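Local coordinates for ESX secretion system protein EccC (Thermomonospora curvata, PDB 4NH0) that is a weakly active, multi-domain cytoplasmic ATPase of the type VII (ESX) secretion system that binds the substrate EsxB and might be its translocase, at residues 1039-1045 against 1071-1077; 918-923 against 964-969; 724-728 against 899-903. All blocks are in the same frame, centred on the assembly; numbering follows the deposited sequence.

In the fold
Contacts 1 and 2 lie in the third FtsK domain, their centres about 15 Å apart; helix 954-968, which follows the nucleotide-binding P-loop, carries one side of contact 2 and packs on the sheet of contact 1. Its I965, part of contact 2, reaches that sheet with I965 CD1 3.6 Å from F1041 CD2. Contact 1 runs into the nucleotide site: the D1045 side chain ends about 4 Å from a bound magnesium ion and about 6 Å from ATP at the nearest atoms. Contact 2 is more remote, the P923 side chain about 12 Å from that ATP. Contact 3 joins the second FtsK domain to the segment leading into the third, about 29 Å from contact 2 and about 35 Å from contact 1, centre to centre.

Contact 1 of 3, residues 1039-1045 against 1071-1077; sequences ELFLVVD and GLHLIIA
L1040 to V1044 pair in parallel, residue for residue, with L1072 to I1076; the strand axes come within 4.8 Å and diverge by 17°. Backbone bonds pass back and forth across the pair, among them L1042 N to H1073 O at 2.8 Å and I1075 N to L1042 O at 3.0 Å. On one face of the sheet, F1041 and H1073 both carry CG anti to the carbonyl carbon, which tips their rings the same way into an offset stack, centroids 4.4 Å apart and planes at 21°. H1073 CD2 lies over the phenyl face, toward its rim. The imidazole is pinned at two places: NE2 donates to E1039 OE1 at 2.9 Å, in the imidazole plane but from above the carboxylate plane, and ND1 bonds to the P942 carbonyl. Since both nitrogens face acceptors, the ring may well carry both protons and a positive charge, which the nearby carboxylate would favour. A leucine in place of H1073 would probably leave the E1039 carboxylate and the P942 carbonyl without their donor, and F1041 without the ring stacked on its face. Further along this face, I1075 CD1 packs against V1043 CG2 at 4.2 Å. On the other face L1042 and L1074 run alongside one another, L1042 CD2 meeting L1074 CD1 at 3.7 Å. Farther on, D1045 OD2 bonds to S955 OG of the P-loop, close to the magnesium ion. Hydrophobic residues followed by such an aspartate probably make 1039-1045 the Walker B strand; strand 1072-1078, between it and P-loop strand 944-947, follows the ASCE order of P-loop ATPases.

Contact 2 of 3, residues 918-923 against 964-969; sequences SGTRIP and GIIERY
S918 and R968 meet where the turn between helix 915-918 and strand 922-927 lies against the C-terminal part of helix 954-968, the helix that follows the P-loop in this ATPase fold. S918 OG accepts from R968 NH2 at 3.3 Å, nearly in the guanidinium plane, and itself donates to R921 O at 2.8 Å. The serine thus ties the turn together while helping to hold the arginine. G919 leaves the helix with a positive phi of 91°, and its carbonyl takes a weak bond from R968 NE at 3.1 Å. T920 sets its CB near the hydroxyl of Y969. R921 sends its side chain off to a cation-pi contact with Y935, yet its carbonyl O also weakly accepts from R968 NE, at 2.8 Å. I922 brings the apolar share: CG1 lies across R968 CD at 3.7 Å, CD1 meets I965 CG1 at 3.8 Å, and CG2 sits 3.9 Å from G964 CA. P923 CD packs beside R968 NH2. The arginine's remaining terminal nitrogen, NH1, turns back on its own helix and donates to a lone pair of G964 O, in the carbonyl plane, at 3.0 Å.

Contact 3 of 3, residues 724-728 against 899-903; sequences RTVAE and PVRML
R724 and R901, two arginines, come together here around a single carboxylate, that of E728. R724 NH2 makes a salt bridge to E728 OE1 at 3.2 Å, one helical turn along, and the same oxygen lies 3.1 Å from R901 NE in a second salt bridge, while R901 NE makes its weak hydrogen bond to E728 OE2. The guanidinium planes stand 74° apart, with R724 NH2 over a face of the R901 group, and the shared glutamate probably offsets their like charge. R724 reaches this position by bending at chi2 and chi3, which turns its head along the helix toward E728 and sets its edge on the R901 carbonyl: NE donates to R901 O at 2.8 Å, in the carbonyl plane, and NH2 adds a weaker bond. Its NH1 goes to E928 O, on the side of the third FtsK domain. Helix 719-742 belongs to the second FtsK domain, while 899-903 is an irregular segment leading to strand 907-908, consistent with an interdomain linker docking on FtsK 2. V900 supplies the apolar part, its CB directed toward the helix: CG1 packs on R724 CB at 3.7 Å, and CG2 on T725 CA at 4.0 Å, beside Y692 of the central sheet. The M902 and R724 chains run antiparallel alongside each other, M902 CG 4.0 Å from R724 CG.

Contact 1 of 3, residues 1039-1045 against 1071-1077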
ATOM      1  N   GLU A1039     -16.250 -53.010 -31.767  1.00 80.13           N
ATOM      2  CA  GLU A1039     -15.537 -52.949 -30.501  1.00 66.12           C
ATOM      3  C   GLU A1039     -16.529 -53.126 -29.360  1.00 62.96           C
ATOM      4  O   GLU A1039     -17.711 -52.830 -29.512  1.00 60.32           O
ATOM      5  CB  GLU A1039     -14.786 -51.625 -30.360  1.00 65.36           C
ATOM      6  CG  GLU A1039     -13.681 -51.432 -31.384  1.00 76.40           C
ATOM      7  CD  GLU A1039     -12.886 -50.163 -31.149  1.00 90.21           C
ATOM      8  OE1 GLU A1039     -13.272 -49.375 -30.261  1.00 90.70           O
ATOM      9  OE2 GLU A1039     -11.876 -49.954 -31.852  1.00100.51           O
ATOM     10  N   LEU A1040     -16.052 -53.611 -28.220  1.00 60.34           N
ATOM     11  CA  LEU A1040     -16.936 -53.858 -27.089  1.00 61.14           C
ATOM     12  C   LEU A1040     -16.658 -52.907 -25.934  1.00 67.29           C
ATOM     13  O   LEU A1040     -15.524 -52.786 -25.475  1.00 74.05           O
ATOM     14  CB  LEU A1040     -16.807 -55.305 -26.614  1.00 59.60           C
ATOM     15  CG  LEU A1040     -17.628 -55.668 -25.376  1.00 58.11           C
ATOM     16  CD1 LEU A1040     -19.101 -55.379 -25.604  1.00 64.38           C
ATOM     17  CD2 LEU A1040     -17.422 -57.126 -25.005  1.00 73.17           C
ATOM     18  N   PHE A1041     -17.704 -52.234 -25.473  1.00 63.54           N
ATOM     19  CA  PHE A1041     -17.605 -51.358 -24.315  1.00 64.47           C
ATOM     20  C   PHE A1041     -18.315 -51.981 -23.123  1.00 69.68           C
ATOM     21  O   PHE A1041     -19.543 -52.057 -23.090  1.00 72.85           O
ATOM     22  CB  PHE A1041     -18.197 -49.982 -24.620  1.00 60.45           C
ATOM     23  CG  PHE A1041     -17.349 -49.144 -25.530  1.00 70.05           C
ATOM     24  CD1 PHE A1041     -17.492 -49.226 -26.904  1.00 74.36           C
ATOM     25  CD2 PHE A1041     -16.414 -48.268 -25.009  1.00 71.61           C
ATOM     26  CE1 PHE A1041     -16.711 -48.452 -27.740  1.00 77.50           C
ATOM     27  CE2 PHE A1041     -15.631 -47.494 -25.841  1.00 78.25           C
ATOM     28  CZ  PHE A1041     -15.781 -47.586 -27.208  1.00 84.79           C
ATOM     29  N   LEU A1042     -17.536 -52.432 -22.147  1.00 70.67           N
ATOM     30  CA  LEU A1042     -18.097 -53.023 -20.942  1.00 59.01           C
ATOM     31  C   LEU A1042     -18.331 -51.950 -19.887  1.00 59.33           C
ATOM     32  O   LEU A1042     -17.394 -51.488 -19.239  1.00 64.38           O
ATOM     33  CB  LEU A1042     -17.178 -54.116 -20.400  1.00 54.82           C
ATOM     34  CG  LEU A1042     -17.676 -54.854 -19.158  1.00 61.54           C
ATOM     35  CD1 LEU A1042     -19.026 -55.491 -19.427  1.00 51.48           C
ATOM     36  CD2 LEU A1042     -16.669 -55.902 -18.726  1.00 57.20           C
ATOM     37  N   VAL A1043     -19.588 -51.555 -19.727  1.00 52.07           N
ATOM     38  CA  VAL A1043     -19.947 -50.516 -18.773  1.00 62.89           C
ATOM     39  C   VAL A1043     -20.365 -51.124 -17.440  1.00 65.82           C
ATOM     40  O   VAL A1043     -21.395 -51.789 -17.347  1.00 75.08           O
ATOM     41  CB  VAL A1043     -21.085 -49.632 -19.309  1.00 67.26           C
ATOM     42  CG1 VAL A1043     -21.514 -48.630 -18.259  1.00 50.27           C
ATOM     43  CG2 VAL A1043     -20.647 -48.923 -20.580  1.00 58.00           C
ATOM     44  N   VAL A1044     -19.557 -50.891 -16.411  1.00 62.40           N
ATOM     45  CA  VAL A1044     -19.819 -51.454 -15.093  1.00 64.94           C
ATOM     46  C   VAL A1044     -20.061 -50.366 -14.055  1.00 65.58           C
ATOM     47  O   VAL A1044     -19.175 -49.563 -13.764  1.00 68.99           O
ATOM     48  CB  VAL A1044     -18.653 -52.343 -14.623  1.00 58.98           C
ATOM     49  CG1 VAL A1044     -18.959 -52.933 -13.257  1.00 68.74           C
ATOM     50  CG2 VAL A1044     -18.386 -53.442 -15.633  1.00 60.88           C
ATOM     51  N   ASP A1045     -21.266 -50.347 -13.498  1.00 54.80           N
ATOM     52  CA  ASP A1045     -21.616 -49.389 -12.459  1.00 63.92           C
ATOM     53  C   ASP A1045     -21.656 -50.090 -11.107  1.00 71.02           C
ATOM     54  O   ASP A1045     -22.013 -51.266 -11.027  1.00 84.60           O
ATOM     55  CB  ASP A1045     -22.963 -48.731 -12.765  1.00 66.76           C
ATOM     56  CG  ASP A1045     -23.183 -47.453 -11.976  1.00 65.43           C
ATOM     57  OD1 ASP A1045     -22.464 -47.226 -10.983  1.00 69.18           O
ATOM     58  OD2 ASP A1045     -24.083 -46.674 -12.350  1.00 77.99           O
ATOM     59  N   GLY A1071     -10.751 -55.422 -29.374  1.00 50.74           N
ATOM     60  CA  GLY A1071     -11.725 -54.350 -29.278  1.00 63.86           C
ATOM     61  C   GLY A1071     -12.394 -54.250 -27.921  1.00 74.16           C
ATOM     62  O   GLY A1071     -13.610 -54.088 -27.832  1.00 68.21           O
ATOM     63  N   LEU A1072     -11.597 -54.332 -26.863  1.00 76.32           N
ATOM     64  CA  LEU A1072     -12.132 -54.340 -25.506  1.00 73.25           C
ATOM     65  C   LEU A1072     -11.981 -52.986 -24.820  1.00 73.68           C
ATOM     66  O   LEU A1072     -10.954 -52.323 -24.952  1.00 73.00           O
ATOM     67  CB  LEU A1072     -11.446 -55.427 -24.676  1.00 69.24           C
ATOM     68  CG  LEU A1072     -11.971 -55.662 -23.260  1.00 55.99           C
ATOM     69  CD1 LEU A1072     -13.456 -55.971 -23.284  1.00 47.92           C
ATOM     70  CD2 LEU A1072     -11.200 -56.789 -22.595  1.00 47.14           C
ATOM     71  N   HIS A1073     -13.015 -52.584 -24.088  1.00 65.00           N
ATOM     72  CA  HIS A1073     -12.990 -51.336 -23.335  1.00 64.75           C
ATOM     73  C   HIS A1073     -13.680 -51.504 -21.985  1.00 75.19           C
ATOM     74  O   HIS A1073     -14.783 -52.044 -21.906  1.00 71.84           O
ATOM     75  CB  HIS A1073     -13.661 -50.212 -24.125  1.00 68.56           C
ATOM     76  CG  HIS A1073     -12.986 -49.895 -25.422  1.00 66.97           C
ATOM     77  ND1 HIS A1073     -11.715 -49.367 -25.490  1.00 76.29           N
ATOM     78  CD2 HIS A1073     -13.408 -50.026 -26.702  1.00 64.68           C
ATOM     79  CE1 HIS A1073     -11.381 -49.190 -26.755  1.00 73.77           C
ATOM     80  NE2 HIS A1073     -12.390 -49.582 -27.511  1.00 65.28           N
ATOM     81  N   LEU A1074     -13.026 -51.040 -20.925  1.00 73.71           N
ATOM     82  CA  LEU A1074     -13.591 -51.124 -19.584  1.00 57.44           C
ATOM     83  C   LEU A1074     -13.930 -49.747 -19.033  1.00 57.86           C
ATOM     84  O   LEU A1074     -13.062 -48.882 -18.912  1.00 67.88           O
ATOM     85  CB  LEU A1074     -12.625 -51.840 -18.638  1.00 65.82           C
ATOM     86  CG  LEU A1074     -12.944 -53.299 -18.311  1.00 69.09           C
ATOM     87  CD1 LEU A1074     -14.233 -53.393 -17.517  1.00 53.11           C
ATOM     88  CD2 LEU A1074     -13.036 -54.128 -19.580  1.00 69.68           C
ATOM     89  N   ILE A1075     -15.201 -49.550 -18.704  1.00 47.96           N
ATOM     90  CA  ILE A1075     -15.659 -48.306 -18.103  1.00 47.18           C
ATOM     91  C   ILE A1075     -16.285 -48.612 -16.749  1.00 54.13           C
ATOM     92  O   ILE A1075     -17.392 -49.142 -16.671  1.00 68.65           O
ATOM     93  CB  ILE A1075     -16.674 -47.581 -19.003  1.00 53.99           C
ATOM     94  CG1 ILE A1075     -16.132 -47.471 -20.428  1.00 35.75           C
ATOM     95  CG2 ILE A1075     -16.990 -46.205 -18.444  1.00 49.51           C
ATOM     96  CD1 ILE A1075     -17.066 -46.784 -21.386  1.00 33.14           C
ATOM     97  N   ILE A1076     -15.567 -48.275 -15.683  1.00 51.19           N
ATOM     98  CA  ILE A1076     -15.920 -48.735 -14.346  1.00 54.15           C
ATOM     99  C   ILE A1076     -16.146 -47.592 -13.359  1.00 64.21           C
ATOM    100  O   ILE A1076     -15.382 -46.630 -13.324  1.00 59.38           O
ATOM    101  CB  ILE A1076     -14.821 -49.667 -13.788  1.00 47.54           C
ATOM    102  CG1 ILE A1076     -14.614 -50.865 -14.714  1.00 58.06           C
ATOM    103  CG2 ILE A1076     -15.164 -50.142 -12.393  1.00 57.64           C
ATOM    104  CD1 ILE A1076     -13.507 -51.788 -14.270  1.00 53.12           C
ATOM    105  N   ALA A1077     -17.206 -47.708 -12.565  1.00 65.57           N
ATOM    106  CA  ALA A1077     -17.456 -46.784 -11.466  1.00 53.03           C
ATOM    107  C   ALA A1077     -17.499 -47.539 -10.144  1.00 68.01           C
ATOM    108  O   ALA A1077     -18.148 -48.579 -10.038  1.00 82.25           O
ATOM    109  CB  ALA A1077     -18.749 -46.031 -11.684  1.00 58.38           C
TER

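Contact 2 of 3, residues 918-923 against 964-969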
ATOM      1  N   SER A 918     -16.586 -32.691 -32.066  1.00 59.80           N
ATOM      2  CA  SER A 918     -15.473 -33.341 -31.385  1.00 53.55           C
ATOM      3  C   SER A 918     -14.912 -34.519 -32.168  1.00 56.93           C
ATOM      4  O   SER A 918     -13.709 -34.771 -32.149  1.00 56.63           O
ATOM      5  CB  SER A 918     -15.908 -33.814 -29.999  1.00 54.36           C
ATOM      6  OG  SER A 918     -16.820 -34.894 -30.097  1.00 55.52           O
ATOM      7  N   GLY A 919     -15.790 -35.241 -32.854  1.00 53.04           N
ATOM      8  CA  GLY A 919     -15.395 -36.459 -33.534  1.00 53.83           C
ATOM      9  C   GLY A 919     -15.586 -37.645 -32.614  1.00 63.70           C
ATOM     10  O   GLY A 919     -16.495 -37.648 -31.788  1.00 61.69           O
ATOM     11  N   THR A 920     -14.723 -38.648 -32.742  1.00 64.03           N
ATOM     12  CA  THR A 920     -14.819 -39.848 -31.916  1.00 60.49           C
ATOM     13  C   THR A 920     -14.504 -39.564 -30.449  1.00 58.07           C
ATOM     14  O   THR A 920     -14.792 -40.380 -29.577  1.00 60.26           O
ATOM     15  CB  THR A 920     -13.879 -40.955 -32.423  1.00 58.07           C
ATOM     16  OG1 THR A 920     -12.579 -40.405 -32.668  1.00 70.52           O
ATOM     17  CG2 THR A 920     -14.414 -41.557 -33.709  1.00 48.64           C
ATOM     18  N   ARG A 921     -13.912 -38.405 -30.182  1.00 55.42           N
ATOM     19  CA  ARG A 921     -13.633 -37.988 -28.815  1.00 51.63           C
ATOM     20  C   ARG A 921     -14.927 -37.644 -28.090  1.00 52.80           C
ATOM     21  O   ARG A 921     -15.864 -37.125 -28.693  1.00 69.41           O
ATOM     22  CB  ARG A 921     -12.687 -36.792 -28.806  1.00 38.67           C
ATOM     23  CG  ARG A 921     -11.454 -36.993 -29.658  1.00 55.53           C
ATOM     24  CD  ARG A 921     -11.051 -35.704 -30.335  1.00 63.31           C
ATOM     25  NE  ARG A 921     -10.679 -34.678 -29.370  1.00 59.37           N
ATOM     26  CZ  ARG A 921     -10.561 -33.389 -29.666  1.00 73.33           C
ATOM     27  NH1 ARG A 921     -10.792 -32.970 -30.902  1.00 55.96           N
ATOM     28  NH2 ARG A 921     -10.216 -32.520 -28.727  1.00 93.94           N
ATOM     29  N   ILE A 922     -14.975 -37.936 -26.796  1.00 49.37           N
ATOM     30  CA  ILE A 922     -16.179 -37.707 -26.010  1.00 54.99           C
ATOM     31  C   ILE A 922     -15.925 -36.740 -24.860  1.00 47.23           C
ATOM     32  O   ILE A 922     -15.246 -37.085 -23.896  1.00 52.85           O
ATOM     33  CB  ILE A 922     -16.732 -39.022 -25.434  1.00 43.04           C
ATOM     34  CG1 ILE A 922     -16.827 -40.088 -26.525  1.00 44.99           C
ATOM     35  CG2 ILE A 922     -18.084 -38.791 -24.785  1.00 47.75           C
ATOM     36  CD1 ILE A 922     -17.239 -41.447 -26.015  1.00 51.75           C
ATOM     37  N   PRO A 923     -16.472 -35.521 -24.959  1.00 32.61           N
ATOM     38  CA  PRO A 923     -16.352 -34.548 -23.871  1.00 47.51           C
ATOM     39  C   PRO A 923     -17.153 -34.986 -22.652  1.00 50.63           C
ATOM     40  O   PRO A 923     -18.279 -35.453 -22.801  1.00 53.68           O
ATOM     41  CB  PRO A 923     -16.927 -33.269 -24.480  1.00 45.70           C
ATOM     42  CG  PRO A 923     -17.864 -33.747 -25.528  1.00 50.19           C
ATOM     43  CD  PRO A 923     -17.238 -34.985 -26.096  1.00 50.56           C
ATOM     44  N   GLY A 964     -22.507 -40.718 -25.249  1.00 66.33           N
ATOM     45  CA  GLY A 964     -21.507 -40.199 -26.162  1.00 64.53           C
ATOM     46  C   GLY A 964     -21.062 -41.250 -27.159  1.00 60.83           C
ATOM     47  O   GLY A 964     -20.767 -40.939 -28.310  1.00 64.42           O
ATOM     48  N   ILE A 965     -21.014 -42.500 -26.712  1.00 61.65           N
ATOM     49  CA  ILE A 965     -20.617 -43.610 -27.570  1.00 57.36           C
ATOM     50  C   ILE A 965     -21.694 -43.902 -28.609  1.00 67.64           C
ATOM     51  O   ILE A 965     -21.391 -44.224 -29.757  1.00 75.49           O
ATOM     52  CB  ILE A 965     -20.333 -44.883 -26.747  1.00 55.54           C
ATOM     53  CG1 ILE A 965     -19.281 -44.599 -25.675  1.00 64.31           C
ATOM     54  CG2 ILE A 965     -19.875 -46.018 -27.646  1.00 57.06           C
ATOM     55  CD1 ILE A 965     -18.970 -45.788 -24.796  1.00 61.16           C
ATOM     56  N   ILE A 966     -22.952 -43.780 -28.196  1.00 67.36           N
ATOM     57  CA  ILE A 966     -24.086 -43.981 -29.094  1.00 65.07           C
ATOM     58  C   ILE A 966     -24.040 -43.003 -30.266  1.00 70.68           C
ATOM     59  O   ILE A 966     -24.205 -43.394 -31.421  1.00 84.45           O
ATOM     60  CB  ILE A 966     -25.435 -43.823 -28.347  1.00 72.46           C
ATOM     61  CG1 ILE A 966     -25.861 -45.147 -27.712  1.00 59.59           C
ATOM     62  CG2 ILE A 966     -26.533 -43.355 -29.289  1.00 92.70           C
ATOM     63  CD1 ILE A 966     -25.150 -45.474 -26.429  1.00 60.67           C
ATOM     64  N   GLU A 967     -23.790 -41.734 -29.962  1.00 69.22           N
ATOM     65  CA  GLU A 967     -23.830 -40.678 -30.965  1.00 65.76           C
ATOM     66  C   GLU A 967     -22.629 -40.685 -31.906  1.00 69.95           C
ATOM     67  O   GLU A 967     -22.641 -40.010 -32.932  1.00 86.83           O
ATOM     68  CB  GLU A 967     -23.930 -39.314 -30.281  1.00 62.79           C
ATOM     69  CG  GLU A 967     -25.288 -39.030 -29.667  1.00 81.14           C
ATOM     70  CD  GLU A 967     -26.375 -38.890 -30.712  1.00 99.78           C
ATOM     71  OE1 GLU A 967     -26.061 -38.467 -31.845  1.00 93.64           O
ATOM     72  OE2 GLU A 967     -27.543 -39.205 -30.404  1.00123.18           O
ATOM     73  N   ARG A 968     -21.598 -41.450 -31.562  1.00 61.41           N
ATOM     74  CA  ARG A 968     -20.350 -41.411 -32.315  1.00 58.47           C
ATOM     75  C   ARG A 968     -19.995 -42.746 -32.964  1.00 68.97           C
ATOM     76  O   ARG A 968     -19.110 -42.811 -33.816  1.00 76.04           O
ATOM     77  CB  ARG A 968     -19.210 -40.954 -31.405  1.00 62.14           C
ATOM     78  CG  ARG A 968     -19.373 -39.529 -30.905  1.00 62.22           C
ATOM     79  CD  ARG A 968     -18.416 -39.210 -29.775  1.00 56.72           C
ATOM     80  NE  ARG A 968     -18.467 -37.798 -29.410  1.00 57.83           N
ATOM     81  CZ  ARG A 968     -19.451 -37.246 -28.709  1.00 56.13           C
ATOM     82  NH1 ARG A 968     -20.471 -37.985 -28.301  1.00 74.66           N
ATOM     83  NH2 ARG A 968     -19.416 -35.954 -28.420  1.00 51.44           N
ATOM     84  N   TYR A 969     -20.686 -43.808 -32.563  1.00 72.31           N
ATOM     85  CA  TYR A 969     -20.445 -45.129 -33.132  1.00 76.82           C
ATOM     86  C   TYR A 969     -21.741 -45.791 -33.588  1.00 78.17           C
ATOM     87  O   TYR A 969     -22.785 -45.631 -32.957  1.00 71.57           O
ATOM     88  CB  TYR A 969     -19.739 -46.037 -32.123  1.00 74.51           C
ATOM     89  CG  TYR A 969     -18.363 -45.576 -31.698  1.00 76.70           C
ATOM     90  CD1 TYR A 969     -17.239 -45.891 -32.450  1.00 80.97           C
ATOM     91  CD2 TYR A 969     -18.185 -44.844 -30.534  1.00 72.89           C
ATOM     92  CE1 TYR A 969     -15.979 -45.477 -32.060  1.00 89.53           C
ATOM     93  CE2 TYR A 969     -16.931 -44.427 -30.135  1.00 75.10           C
ATOM     94  CZ  TYR A 969     -15.832 -44.746 -30.901  1.00 88.18           C
ATOM     95  OH  TYR A 969     -14.582 -44.331 -30.504  1.00 91.00           O
TER

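Contact 3 of 3, residues 724-728 against 899-903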
ATOM      1  N   ARG A 724      -9.596 -19.408  -9.543  1.00 56.67           N
ATOM      2  CA  ARG A 724     -10.217 -18.872 -10.748  1.00 54.73           C
ATOM      3  C   ARG A 724      -9.847 -17.414 -10.990  1.00 54.36           C
ATOM      4  O   ARG A 724      -9.693 -16.993 -12.135  1.00 52.02           O
ATOM      5  CB  ARG A 724     -11.737 -19.018 -10.671  1.00 61.46           C
ATOM      6  CG  ARG A 724     -12.234 -20.423 -10.953  1.00 56.04           C
ATOM      7  CD  ARG A 724     -11.785 -20.880 -12.328  1.00 45.11           C
ATOM      8  NE  ARG A 724     -12.185 -19.937 -13.367  1.00 44.10           N
ATOM      9  CZ  ARG A 724     -11.679 -19.920 -14.595  1.00 47.17           C
ATOM     10  NH1 ARG A 724     -10.745 -20.793 -14.941  1.00 60.21           N
ATOM     11  NH2 ARG A 724     -12.102 -19.025 -15.475  1.00 41.93           N
ATOM     12  N   THR A 725      -9.712 -16.648  -9.913  1.00 62.33           N
ATOM     13  CA  THR A 725      -9.320 -15.246 -10.014  1.00 53.13           C
ATOM     14  C   THR A 725      -7.958 -15.121 -10.686  1.00 51.21           C
ATOM     15  O   THR A 725      -7.727 -14.215 -11.483  1.00 51.02           O
ATOM     16  CB  THR A 725      -9.273 -14.571  -8.631  1.00 53.37           C
ATOM     17  OG1 THR A 725     -10.560 -14.659  -8.010  1.00 52.56           O
ATOM     18  CG2 THR A 725      -8.884 -13.111  -8.760  1.00 48.38           C
ATOM     19  N   VAL A 726      -7.062 -16.048 -10.370  1.00 58.38           N
ATOM     20  CA  VAL A 726      -5.737 -16.070 -10.971  1.00 48.49           C
ATOM     21  C   VAL A 726      -5.800 -16.674 -12.371  1.00 57.19           C
ATOM     22  O   VAL A 726      -5.102 -16.230 -13.282  1.00 62.29           O
ATOM     23  CB  VAL A 726      -4.741 -16.864 -10.103  1.00 44.41           C
ATOM     24  CG1 VAL A 726      -3.357 -16.854 -10.725  1.00 42.61           C
ATOM     25  CG2 VAL A 726      -4.695 -16.289  -8.700  1.00 62.89           C
ATOM     26  N   ALA A 727      -6.651 -17.681 -12.537  1.00 55.50           N
ATOM     27  CA  ALA A 727      -6.800 -18.357 -13.821  1.00 55.02           C
ATOM     28  C   ALA A 727      -7.412 -17.437 -14.871  1.00 57.04           C
ATOM     29  O   ALA A 727      -7.068 -17.513 -16.049  1.00 52.06           O
ATOM     30  CB  ALA A 727      -7.646 -19.607 -13.664  1.00 51.11           C
ATOM     31  N   GLU A 728      -8.322 -16.571 -14.439  1.00 56.92           N
ATOM     32  CA  GLU A 728      -8.987 -15.647 -15.347  1.00 58.29           C
ATOM     33  C   GLU A 728      -7.999 -14.644 -15.931  1.00 56.55           C
ATOM     34  O   GLU A 728      -8.030 -14.353 -17.124  1.00 52.65           O
ATOM     35  CB  GLU A 728     -10.119 -14.909 -14.629  1.00 60.55           C
ATOM     36  CG  GLU A 728     -10.951 -14.030 -15.542  1.00 48.70           C
ATOM     37  CD  GLU A 728     -11.757 -14.834 -16.536  1.00 68.49           C
ATOM     38  OE1 GLU A 728     -12.275 -15.901 -16.150  1.00 65.27           O
ATOM     39  OE2 GLU A 728     -11.867 -14.407 -17.703  1.00 71.15           O
ATOM     40  N   PRO A 899     -16.876 -10.080 -14.248  1.00 47.86           N
ATOM     41  CA  PRO A 899     -16.751 -10.975 -13.097  1.00 57.16           C
ATOM     42  C   PRO A 899     -15.825 -12.147 -13.383  1.00 48.21           C
ATOM     43  O   PRO A 899     -15.537 -12.432 -14.542  1.00 49.06           O
ATOM     44  CB  PRO A 899     -18.184 -11.456 -12.882  1.00 68.69           C
ATOM     45  CG  PRO A 899     -18.759 -11.466 -14.251  1.00 48.77           C
ATOM     46  CD  PRO A 899     -18.150 -10.280 -14.960  1.00 47.24           C
ATOM     47  N   VAL A 900     -15.362 -12.812 -12.331  1.00 50.66           N
ATOM     48  CA  VAL A 900     -14.572 -14.022 -12.492  1.00 40.17           C
ATOM     49  C   VAL A 900     -15.499 -15.214 -12.660  1.00 60.21           C
ATOM     50  O   VAL A 900     -16.198 -15.603 -11.726  1.00 74.92           O
ATOM     51  CB  VAL A 900     -13.635 -14.259 -11.298  1.00 55.10           C
ATOM     52  CG1 VAL A 900     -12.987 -15.628 -11.397  1.00 55.00           C
ATOM     53  CG2 VAL A 900     -12.579 -13.174 -11.233  1.00 54.88           C
ATOM     54  N   ARG A 901     -15.516 -15.780 -13.861  1.00 55.85           N
ATOM     55  CA  ARG A 901     -16.345 -16.943 -14.142  1.00 59.91           C
ATOM     56  C   ARG A 901     -15.734 -18.178 -13.500  1.00 57.65           C
ATOM     57  O   ARG A 901     -14.515 -18.343 -13.491  1.00 53.73           O
ATOM     58  CB  ARG A 901     -16.506 -17.135 -15.650  1.00 58.82           C
ATOM     59  CG  ARG A 901     -15.197 -17.096 -16.410  1.00 52.89           C
ATOM     60  CD  ARG A 901     -15.401 -16.706 -17.859  1.00 47.45           C
ATOM     61  NE  ARG A 901     -14.129 -16.570 -18.558  1.00 62.72           N
ATOM     62  CZ  ARG A 901     -13.637 -17.478 -19.392  1.00 63.92           C
ATOM     63  NH1 ARG A 901     -14.316 -18.588 -19.639  1.00 74.34           N
ATOM     64  NH2 ARG A 901     -12.468 -17.275 -19.983  1.00 77.99           N
ATOM     65  N   MET A 902     -16.583 -19.041 -12.956  1.00 49.02           N
ATOM     66  CA  MET A 902     -16.108 -20.196 -12.206  1.00 68.13           C
ATOM     67  C   MET A 902     -16.767 -21.489 -12.664  1.00 61.07           C
ATOM     68  O   MET A 902     -17.648 -21.478 -13.522  1.00 61.82           O
ATOM     69  CB  MET A 902     -16.360 -19.990 -10.713  1.00 65.84           C
ATOM     70  CG  MET A 902     -15.743 -18.728 -10.148  1.00 50.89           C
ATOM     71  SD  MET A 902     -15.985 -18.614  -8.372  1.00 75.50           S
ATOM     72  CE  MET A 902     -15.522 -20.271  -7.885  1.00 66.49           C
ATOM     73  N   LEU A 903     -16.329 -22.602 -12.085  1.00 47.57           N
ATOM     74  CA  LEU A 903     -16.929 -23.898 -12.365  1.00 46.21           C
ATOM     75  C   LEU A 903     -18.384 -23.913 -11.923  1.00 66.18           C
ATOM     76  O   LEU A 903     -18.688 -23.633 -10.763  1.00 81.35           O
ATOM     77  CB  LEU A 903     -16.155 -25.017 -11.670  1.00 54.26           C
ATOM     78  CG  LEU A 903     -14.829 -25.439 -12.301  1.00 51.25           C
ATOM     79  CD1 LEU A 903     -14.196 -26.564 -11.503  1.00 46.70           C
ATOM     80  CD2 LEU A 903     -15.044 -25.864 -13.740  1.00 52.26           C
TER